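Local atomic coordinates of putative cytochrome C (Sinorhizobium meliloti, PDB entry 4PWA), a protein that carries a covalently bound heme c and, as a c-type cytochrome, probably shuttles electrons in bacterial sulfite oxidation. Residues L43-A47 with E48-T52; E65-D69 with E70-A74. All blocks are in the same frame, centred on the assembly; numbering follows the deposited sequence.

Contact 1 (L43-A47 with E48-T52); sequences LKPDA and ERVNT. With HEC (heme c), chain E.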
ATOM      1  N   LEU A  43     -13.897  11.091  -5.875  1.00 28.56           N
ATOM      2  CA  LEU A  43     -15.323  11.105  -5.581  1.00 29.47           C
ATOM      3  C   LEU A  43     -15.830  12.543  -5.382  1.00 30.10           C
ATOM      4  O   LEU A  43     -16.850  12.927  -5.956  1.00 31.08           O
ATOM      5  CB  LEU A  43     -15.595  10.249  -4.345  1.00 29.00           C
ATOM      6  CG  LEU A  43     -16.874   9.427  -4.285  1.00 30.92           C
ATOM      7  CD1 LEU A  43     -17.025   8.569  -5.533  1.00 32.94           C
ATOM      8  CD2 LEU A  43     -16.857   8.565  -3.007  1.00 27.90           C
ATOM      9  N   LYS A  44     -15.076  13.339  -4.623  1.00 29.58           N
ATOM     10  CA  LYS A  44     -15.441  14.722  -4.290  1.00 30.76           C
ATOM     11  C   LYS A  44     -16.883  14.809  -3.785  1.00 31.24           C
ATOM     12  O   LYS A  44     -17.702  15.527  -4.353  1.00 32.47           O
ATOM     13  CB  LYS A  44     -15.238  15.682  -5.485  1.00 32.24           C
ATOM     14  CG  LYS A  44     -13.793  15.777  -6.011  1.00 33.25           C
ATOM     15  CD  LYS A  44     -13.566  17.016  -6.909  1.00 35.83           C
ATOM     16  CE  LYS A  44     -12.984  16.662  -8.289  1.00 37.75           C
ATOM     17  NZ  LYS A  44     -11.562  16.084  -8.301  1.00 38.85           N
ATOM     18  N   PRO A  45     -17.188  14.080  -2.703  1.00 30.27           N
ATOM     19  CA  PRO A  45     -18.538  14.027  -2.145  1.00 31.04           C
ATOM     20  C   PRO A  45     -18.914  15.291  -1.375  1.00 31.97           C
ATOM     21  O   PRO A  45     -18.035  15.951  -0.819  1.00 31.44           O
ATOM     22  CB  PRO A  45     -18.450  12.860  -1.160  1.00 29.92           C
ATOM     23  CG  PRO A  45     -17.068  12.928  -0.642  1.00 28.31           C
ATOM     24  CD  PRO A  45     -16.213  13.420  -1.811  1.00 28.79           C
ATOM     25  N   ASP A  46     -20.205  15.614  -1.339  1.00 33.46           N
ATOM     26  CA  ASP A  46     -20.691  16.678  -0.456  1.00 34.93           C
ATOM     27  C   ASP A  46     -20.796  16.202   1.007  1.00 33.41           C
ATOM     28  O   ASP A  46     -20.736  15.005   1.292  1.00 31.68           O
ATOM     29  CB  ASP A  46     -22.021  17.261  -0.954  1.00 37.73           C
ATOM     30  CG  ASP A  46     -23.138  16.228  -1.029  1.00 39.75           C
ATOM     31  OD1 ASP A  46     -23.190  15.313  -0.183  1.00 40.12           O
ATOM     32  OD2 ASP A  46     -23.975  16.336  -1.951  1.00 45.47           O
ATOM     33  N   ALA A  47     -20.944  17.167   1.912  1.00 34.06           N
ATOM     34  CA  ALA A  47     -20.983  16.933   3.355  1.00 33.60           C
ATOM     35  C   ALA A  47     -22.010  15.877   3.743  1.00 33.79           C
ATOM     36  O   ALA A  47     -21.728  14.994   4.551  1.00 32.20           O
ATOM     37  CB  ALA A  47     -21.263  18.254   4.099  1.00 35.25           C
ATOM     38  N   GLU A  48     -23.195  15.959   3.152  1.00 35.86           N
ATOM     39  CA  GLU A  48     -24.252  14.997   3.455  1.00 37.04           C
ATOM     40  C   GLU A  48     -23.836  13.562   3.110  1.00 34.60           C
ATOM     41  O   GLU A  48     -24.092  12.637   3.873  1.00 34.21           O
ATOM     42  CB  GLU A  48     -25.550  15.350   2.726  1.00 39.97           C
ATOM     43  CG  GLU A  48     -26.760  14.638   3.309  1.00 44.15           C
ATOM     44  CD  GLU A  48     -28.036  14.952   2.564  1.00 50.80           C
ATOM     45  OE1 GLU A  48     -28.852  15.761   3.073  1.00 54.86           O
ATOM     46  OE2 GLU A  48     -28.216  14.398   1.456  1.00 54.14           O
ATOM     47  N   ARG A  49     -23.198  13.392   1.959  1.00 33.41           N
ATOM     48  CA  ARG A  49     -22.822  12.062   1.477  1.00 32.03           C
ATOM     49  C   ARG A  49     -21.797  11.415   2.406  1.00 29.52           C
ATOM     50  O   ARG A  49     -21.886  10.215   2.695  1.00 28.87           O
ATOM     51  CB  ARG A  49     -22.272  12.137   0.049  1.00 31.77           C
ATOM     52  CG  ARG A  49     -21.994  10.779  -0.572  1.00 31.61           C
ATOM     53  CD  ARG A  49     -21.602  10.877  -2.049  1.00 32.17           C
ATOM     54  NE  ARG A  49     -21.356   9.547  -2.601  1.00 32.27           N
ATOM     55  CZ  ARG A  49     -20.993   9.295  -3.854  1.00 33.21           C
ATOM     56  NH1 ARG A  49     -20.836  10.284  -4.730  1.00 34.30           N
ATOM     57  NH2 ARG A  49     -20.802   8.035  -4.241  1.00 32.27           N
ATOM     58  N   VAL A  50     -20.841  12.212   2.879  1.00 28.19           N
ATOM     59  CA  VAL A  50     -19.846  11.724   3.830  1.00 25.95           C
ATOM     60  C   VAL A  50     -20.504  11.353   5.154  1.00 26.28           C
ATOM     61  O   VAL A  50     -20.282  10.254   5.676  1.00 25.13           O
ATOM     62  CB  VAL A  50     -18.725  12.756   4.107  1.00 25.70           C
ATOM     63  CG1 VAL A  50     -17.716  12.187   5.121  1.00 23.91           C
ATOM     64  CG2 VAL A  50     -18.008  13.165   2.808  1.00 23.94           C
ATOM     65  N   ASN A  51     -21.306  12.279   5.686  1.00 27.43           N
ATOM     66  CA  ASN A  51     -21.947  12.109   6.975  1.00 28.11           C
ATOM     67  C   ASN A  51     -22.785  10.825   6.967  1.00 28.74           C
ATOM     68  O   ASN A  51     -22.702  10.001   7.879  1.00 28.37           O
ATOM     69  CB  ASN A  51     -22.810  13.339   7.273  1.00 30.56           C
ATOM     70  CG  ASN A  51     -23.355  13.363   8.703  1.00 31.56           C
ATOM     71  OD1 ASN A  51     -23.767  12.337   9.245  1.00 32.65           O
ATOM     72  ND2 ASN A  51     -23.367  14.546   9.309  1.00 31.09           N
ATOM     73  N   THR A  52     -23.585  10.645   5.923  1.00 29.37           N
ATOM     74  CA  THR A  52     -24.377   9.439   5.805  1.00 30.28           C
ATOM     75  C   THR A  52     -23.531   8.175   5.769  1.00 28.56           C
ATOM     76  O   THR A  52     -23.915   7.154   6.354  1.00 29.26           O
ATOM     77  CB  THR A  52     -25.259   9.474   4.562  1.00 31.69           C
ATOM     78  OG1 THR A  52     -26.122  10.609   4.643  1.00 33.85           O
ATOM     79  CG2 THR A  52     -26.112   8.207   4.483  1.00 33.35           C
TER
HETATM   80 FE   HEC E 201     -15.019   4.957   3.712  1.00 19.58          FE
HETATM   81  CHA HEC E 201     -17.055   4.538   1.013  1.00 19.97           C
HETATM   82  CHB HEC E 201     -15.646   8.264   3.743  1.00 20.25           C
HETATM   83  CHC HEC E 201     -13.410   5.187   6.697  1.00 21.15           C
HETATM   84  CHD HEC E 201     -13.731   1.847   3.294  1.00 20.93           C
HETATM   85  NA  HEC E 201     -16.171   6.159   2.625  1.00 19.81           N
HETATM   86  C1A HEC E 201     -16.883   5.810   1.498  1.00 20.40           C
HETATM   87  C2A HEC E 201     -17.455   7.013   0.926  1.00 21.45           C
HETATM   88  C3A HEC E 201     -17.062   8.047   1.661  1.00 20.25           C
HETATM   89  C4A HEC E 201     -16.232   7.529   2.741  1.00 20.67           C
HETATM   90  CMA HEC E 201     -17.423   9.517   1.400  1.00 19.21           C
HETATM   91  CAA HEC E 201     -18.349   7.063  -0.331  1.00 21.69           C
HETATM   92  CBA HEC E 201     -19.736   6.593   0.081  1.00 23.18           C
HETATM   93  CGA HEC E 201     -20.725   6.741  -1.048  1.00 25.31           C
HETATM   94  O1A HEC E 201     -21.772   7.401  -0.824  1.00 25.75           O
HETATM   95  O2A HEC E 201     -20.484   6.210  -2.171  1.00 26.75           O
HETATM   96  NB  HEC E 201     -14.617   6.429   4.962  1.00 19.86           N
HETATM   97  C1B HEC E 201     -15.019   7.736   4.841  1.00 20.13           C
HETATM   98  C2B HEC E 201     -14.727   8.418   6.082  1.00 20.21           C
HETATM   99  C3B HEC E 201     -14.074   7.579   6.870  1.00 20.58           C
HETATM  100  C4B HEC E 201     -14.022   6.305   6.202  1.00 21.13           C
HETATM  101  CMB HEC E 201     -14.927   9.920   6.374  1.00 20.61           C
HETATM  102  CAB HEC E 201     -13.539   7.873   8.288  1.00 20.18           C
HETATM  103  CBB HEC E 201     -14.672   8.093   9.304  1.00 21.28           C
HETATM  104  NC  HEC E 201     -13.768   3.758   4.762  1.00 19.21           N
HETATM  105  C1C HEC E 201     -13.252   4.005   6.013  1.00 20.68           C
HETATM  106  C2C HEC E 201     -12.792   2.766   6.608  1.00 18.90           C
HETATM  107  C3C HEC E 201     -12.666   1.899   5.586  1.00 19.89           C
HETATM  108  C4C HEC E 201     -13.409   2.478   4.463  1.00 20.72           C
HETATM  109  CMC HEC E 201     -11.889   2.808   7.853  1.00 16.82           C
HETATM  110  CAC HEC E 201     -12.057   0.463   5.539  1.00 19.42           C
HETATM  111  CBC HEC E 201     -11.729  -0.383   6.787  1.00 18.48           C
HETATM  112  ND  HEC E 201     -15.343   3.447   2.364  1.00 19.35           N
HETATM  113  C1D HEC E 201     -14.692   2.225   2.395  1.00 19.83           C
HETATM  114  C2D HEC E 201     -15.173   1.376   1.332  1.00 17.51           C
HETATM  115  C3D HEC E 201     -16.220   2.204   0.607  1.00 18.77           C
HETATM  116  C4D HEC E 201     -16.246   3.474   1.309  1.00 19.84           C
HETATM  117  CMD HEC E 201     -14.709  -0.054   0.997  1.00 17.12           C
HETATM  118  CAD HEC E 201     -17.049   1.774  -0.626  1.00 19.51           C
HETATM  119  CBD HEC E 201     -18.481   1.511  -0.198  1.00 19.14           C
HETATM  120  CGD HEC E 201     -19.233   0.851  -1.326  1.00 21.12           C
HETATM  121  O1D HEC E 201     -19.651   1.582  -2.263  1.00 20.71           O
HETATM  122  O2D HEC E 201     -19.429  -0.400  -1.268  1.00 22.81           O

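Contact 2 (E65-D69 with E70-A74); sequences EILTD and EEIEA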
ATOM      1  N   GLU A  65     -18.714   3.871  15.383  1.00 34.26           N
ATOM      2  CA  GLU A  65     -19.107   3.581  16.765  1.00 36.42           C
ATOM      3  C   GLU A  65     -18.568   4.588  17.767  1.00 35.75           C
ATOM      4  O   GLU A  65     -19.227   4.850  18.761  1.00 37.63           O
ATOM      5  CB  GLU A  65     -18.672   2.180  17.199  1.00 37.47           C
ATOM      6  CG  GLU A  65     -19.187   1.046  16.315  1.00 41.83           C
ATOM      7  CD  GLU A  65     -20.701   0.792  16.434  1.00 48.03           C
ATOM      8  OE1 GLU A  65     -21.204   0.640  17.581  1.00 52.84           O
ATOM      9  OE2 GLU A  65     -21.380   0.718  15.371  1.00 50.29           O
ATOM     10  N   ILE A  66     -17.386   5.148  17.546  1.00 34.15           N
ATOM     11  CA  ILE A  66     -16.744   5.929  18.610  1.00 34.17           C
ATOM     12  C   ILE A  66     -16.873   7.447  18.465  1.00 33.46           C
ATOM     13  O   ILE A  66     -16.834   8.164  19.458  1.00 34.11           O
ATOM     14  CB  ILE A  66     -15.251   5.554  18.790  1.00 33.88           C
ATOM     15  CG1 ILE A  66     -14.432   5.926  17.558  1.00 33.01           C
ATOM     16  CG2 ILE A  66     -15.104   4.067  19.111  1.00 34.73           C
ATOM     17  CD1 ILE A  66     -12.969   5.831  17.804  1.00 34.85           C
ATOM     18  N   LEU A  67     -17.012   7.930  17.236  1.00 31.94           N
ATOM     19  CA  LEU A  67     -17.080   9.369  16.986  1.00 31.76           C
ATOM     20  C   LEU A  67     -18.410   9.929  17.457  1.00 32.77           C
ATOM     21  O   LEU A  67     -19.455   9.318  17.235  1.00 33.21           O
ATOM     22  CB  LEU A  67     -16.891   9.678  15.494  1.00 30.50           C
ATOM     23  CG  LEU A  67     -15.488   9.882  14.893  1.00 29.62           C
ATOM     24  CD1 LEU A  67     -14.374   9.217  15.673  1.00 28.93           C
ATOM     25  CD2 LEU A  67     -15.473   9.428  13.432  1.00 26.48           C
ATOM     26  N   THR A  68     -18.360  11.085  18.114  1.00 33.36           N
ATOM     27  CA  THR A  68     -19.569  11.818  18.487  1.00 34.82           C
ATOM     28  C   THR A  68     -20.177  12.399  17.228  1.00 34.74           C
ATOM     29  O   THR A  68     -19.532  12.445  16.184  1.00 32.96           O
ATOM     30  CB  THR A  68     -19.281  13.000  19.418  1.00 35.90           C
ATOM     31  OG1 THR A  68     -18.444  13.952  18.744  1.00 34.47           O
ATOM     32  CG2 THR A  68     -18.623  12.542  20.705  1.00 36.23           C
ATOM     33  N   ASP A  69     -21.410  12.866  17.336  1.00 36.74           N
ATOM     34  CA  ASP A  69     -22.108  13.403  16.187  1.00 37.68           C
ATOM     35  C   ASP A  69     -21.402  14.642  15.624  1.00 37.39           C
ATOM     36  O   ASP A  69     -21.278  14.766  14.401  1.00 36.43           O
ATOM     37  CB  ASP A  69     -23.584  13.659  16.519  1.00 40.18           C
ATOM     38  CG  ASP A  69     -24.383  12.350  16.693  1.00 42.04           C
ATOM     39  OD1 ASP A  69     -23.831  11.257  16.424  1.00 41.76           O
ATOM     40  OD2 ASP A  69     -25.568  12.410  17.099  1.00 46.63           O
ATOM     41  N   GLU A  70     -20.905  15.519  16.502  1.00 38.25           N
ATOM     42  CA  GLU A  70     -20.190  16.727  16.060  1.00 38.80           C
ATOM     43  C   GLU A  70     -18.865  16.399  15.364  1.00 35.90           C
ATOM     44  O   GLU A  70     -18.439  17.121  14.475  1.00 35.50           O
ATOM     45  CB  GLU A  70     -19.940  17.694  17.225  1.00 41.21           C
ATOM     46  CG  GLU A  70     -20.054  19.188  16.828  1.00 46.74           C
ATOM     47  CD  GLU A  70     -18.788  19.759  16.155  1.00 50.41           C
ATOM     48  OE1 GLU A  70     -17.864  20.158  16.917  1.00 53.73           O
ATOM     49  OE2 GLU A  70     -18.731  19.840  14.886  1.00 50.19           O
ATOM     50  N   GLU A  71     -18.213  15.317  15.775  1.00 34.03           N
ATOM     51  CA  GLU A  71     -16.998  14.865  15.106  1.00 31.71           C
ATOM     52  C   GLU A  71     -17.310  14.344  13.711  1.00 30.33           C
ATOM     53  O   GLU A  71     -16.534  14.552  12.777  1.00 29.09           O
ATOM     54  CB  GLU A  71     -16.306  13.756  15.900  1.00 30.84           C
ATOM     55  CG  GLU A  71     -15.529  14.236  17.109  1.00 32.52           C
ATOM     56  CD  GLU A  71     -14.909  13.095  17.874  1.00 32.97           C
ATOM     57  OE1 GLU A  71     -15.658  12.171  18.252  1.00 33.47           O
ATOM     58  OE2 GLU A  71     -13.674  13.110  18.089  1.00 33.60           O
ATOM     59  N   ILE A  72     -18.427  13.634  13.579  1.00 30.11           N
ATOM     60  CA  ILE A  72     -18.859  13.152  12.279  1.00 29.12           C
ATOM     61  C   ILE A  72     -19.146  14.348  11.349  1.00 29.94           C
ATOM     62  O   ILE A  72     -18.785  14.324  10.172  1.00 28.58           O
ATOM     63  CB  ILE A  72     -20.087  12.218  12.403  1.00 29.96           C
ATOM     64  CG1 ILE A  72     -19.669  10.910  13.099  1.00 28.52           C
ATOM     65  CG2 ILE A  72     -20.711  11.952  11.027  1.00 29.14           C
ATOM     66  CD1 ILE A  72     -20.817   9.980  13.458  1.00 28.08           C
ATOM     67  N   GLU A  73     -19.776  15.393  11.880  1.00 31.84           N
ATOM     68  CA  GLU A  73     -20.040  16.593  11.081  1.00 33.64           C
ATOM     69  C   GLU A  73     -18.742  17.241  10.648  1.00 32.12           C
ATOM     70  O   GLU A  73     -18.646  17.743   9.536  1.00 31.80           O
ATOM     71  CB  GLU A  73     -20.846  17.629  11.862  1.00 36.28           C
ATOM     72  CG  GLU A  73     -22.310  17.329  11.987  1.00 40.81           C
ATOM     73  CD  GLU A  73     -23.043  18.389  12.805  1.00 47.49           C
ATOM     74  OE1 GLU A  73     -22.814  19.603  12.560  1.00 51.54           O
ATOM     75  OE2 GLU A  73     -23.844  18.013  13.698  1.00 51.54           O
ATOM     76  N   ALA A  74     -17.748  17.233  11.539  1.00 31.20           N
ATOM     77  CA  ALA A  74     -16.501  17.959  11.297  1.00 30.55           C
ATOM     78  C   ALA A  74     -15.675  17.267  10.203  1.00 28.33           C
ATOM     79  O   ALA A  74     -15.172  17.926   9.288  1.00 28.70           O
ATOM     80  CB  ALA A  74     -15.717  18.118  12.586  1.00 30.46           C
TER

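Contact 1 (L43-A47 with E48-T52)
Asp46 and Arg49 meet where helix 47-56 starts. By hydrogen bonding, OD1 of Asp46 caps the first turn, accepting from Arg49 N at 2.9 Å nearly along its own C-O axis. CG of Asp46 stands between its backbone N and carbonyl carbon (chi1 60°), which swings the carboxylate back over the helix end. The backbone carries on from there: Val50 N bonds to Asp46 O, and Asn51 N to Ala47 O.

The heme-binding bonds belong to Arg49. Its chain leaves with CG anti to the backbone N (chi1 -174°) and stays extended to NE, bringing the guanidinium edge-on to a heme propionate, with HEC O1A in its plane. NE reaches HEC O1A at 2.8 Å in an almost straight bond, and NH2 of Arg49 reaches HEC O2A, also at 2.8 Å; this two-point grip fixes the rotation of the carboxylate.

Apolar contacts fill in around it. Leu43 CG lies over one guanidinium face, offset toward the rim, while Leu43 CD2 touches HEC CAA at 3.4 Å. With an alanine here, that face and the propionate stem would probably lose their apolar cover, and the guanidinium would be less firmly held. Pro45 CG packs on Val50 CG2 at 3.6 Å, and Val50 CG1 faces the heme methyl CMB. The whole is an N-capped helix start built into the heme pocket of a c-type cytochrome.

Contact 2 (E65-D69 with E70-A74)
One carboxylate oxygen, Glu71 OE1, turns back beyond the end of its own helix to serve Thr68 twice. It accepts the backbone N-H of Thr68 at 2.9 Å, through the anti lone pair that points away from OE2, and it also takes a weak, longer bond from the Thr68 hydroxyl. In return, Thr68 OG1 accepts from Glu71 N at 3.3 Å. These reciprocal bonds between side chain and backbone make a capping box, with Thr68 at the N-cap of helix 69-82.

Torsions on both sides make the exchange possible. Thr68 OG1 sits between its backbone N and carbonyl carbon (chi1 63°), which turns it to the N-H of Glu71. Glu71 CG lies anti to its own carbonyl carbon (chi1 -77°) and the chain beyond is extended, which carries the carboxylate back past Thr68, with Glu71 CG lying 3.4 Å from Thr68 OG1. The other oxygen, OE2, makes a salt bridge with Arg16, which probably stabilises the carboxylate as an anion and helps to fix its rotation.

Regular helical bonding begins alongside the box, Ile72 N donating to Thr68 O at 3.1 Å and Glu73 N to Asp69 O. The apolar flank is formed by Leu67, whose CB rests on Ile72 CG1 at 3.9 Å and whose CG lies near Glu71 CB. Leu67 is buried, and the nearest atoms of its side chain and the heme are about 4 Å apart.

Helix 4-16 meets this start through Ile12, which touches Leu67, Glu71 and Ala74, and through Leu8, which touches Ala74. Ile72 packs instead on helix 47-56, against Asn51, Val54 and Thr55, placing the first turns of helix 69-82 in contact with both helices.

Overall arrangement
Contacts 1 and 2 follow in series along the chain: residues 43-52 lead from helix 40-43 into helix 47-56, and residues 65-74 form the entry to helix 69-82. Their centres are about 14 Å apart, yet the two regions touch, with Asn51 OD1 3.6 Å from Ile72 CG2. Helix 69-82 also receives Ala47 and Val50 of contact 1 through Ser80, Ala76 and Val79. Both contacts are capped helix starts that pack on each other in one small cytochrome c-type domain. Contact 1 supplies part of the heme pocket, and contact 2 stands at its margin; the axial ligand Met61 lies in the chain between them.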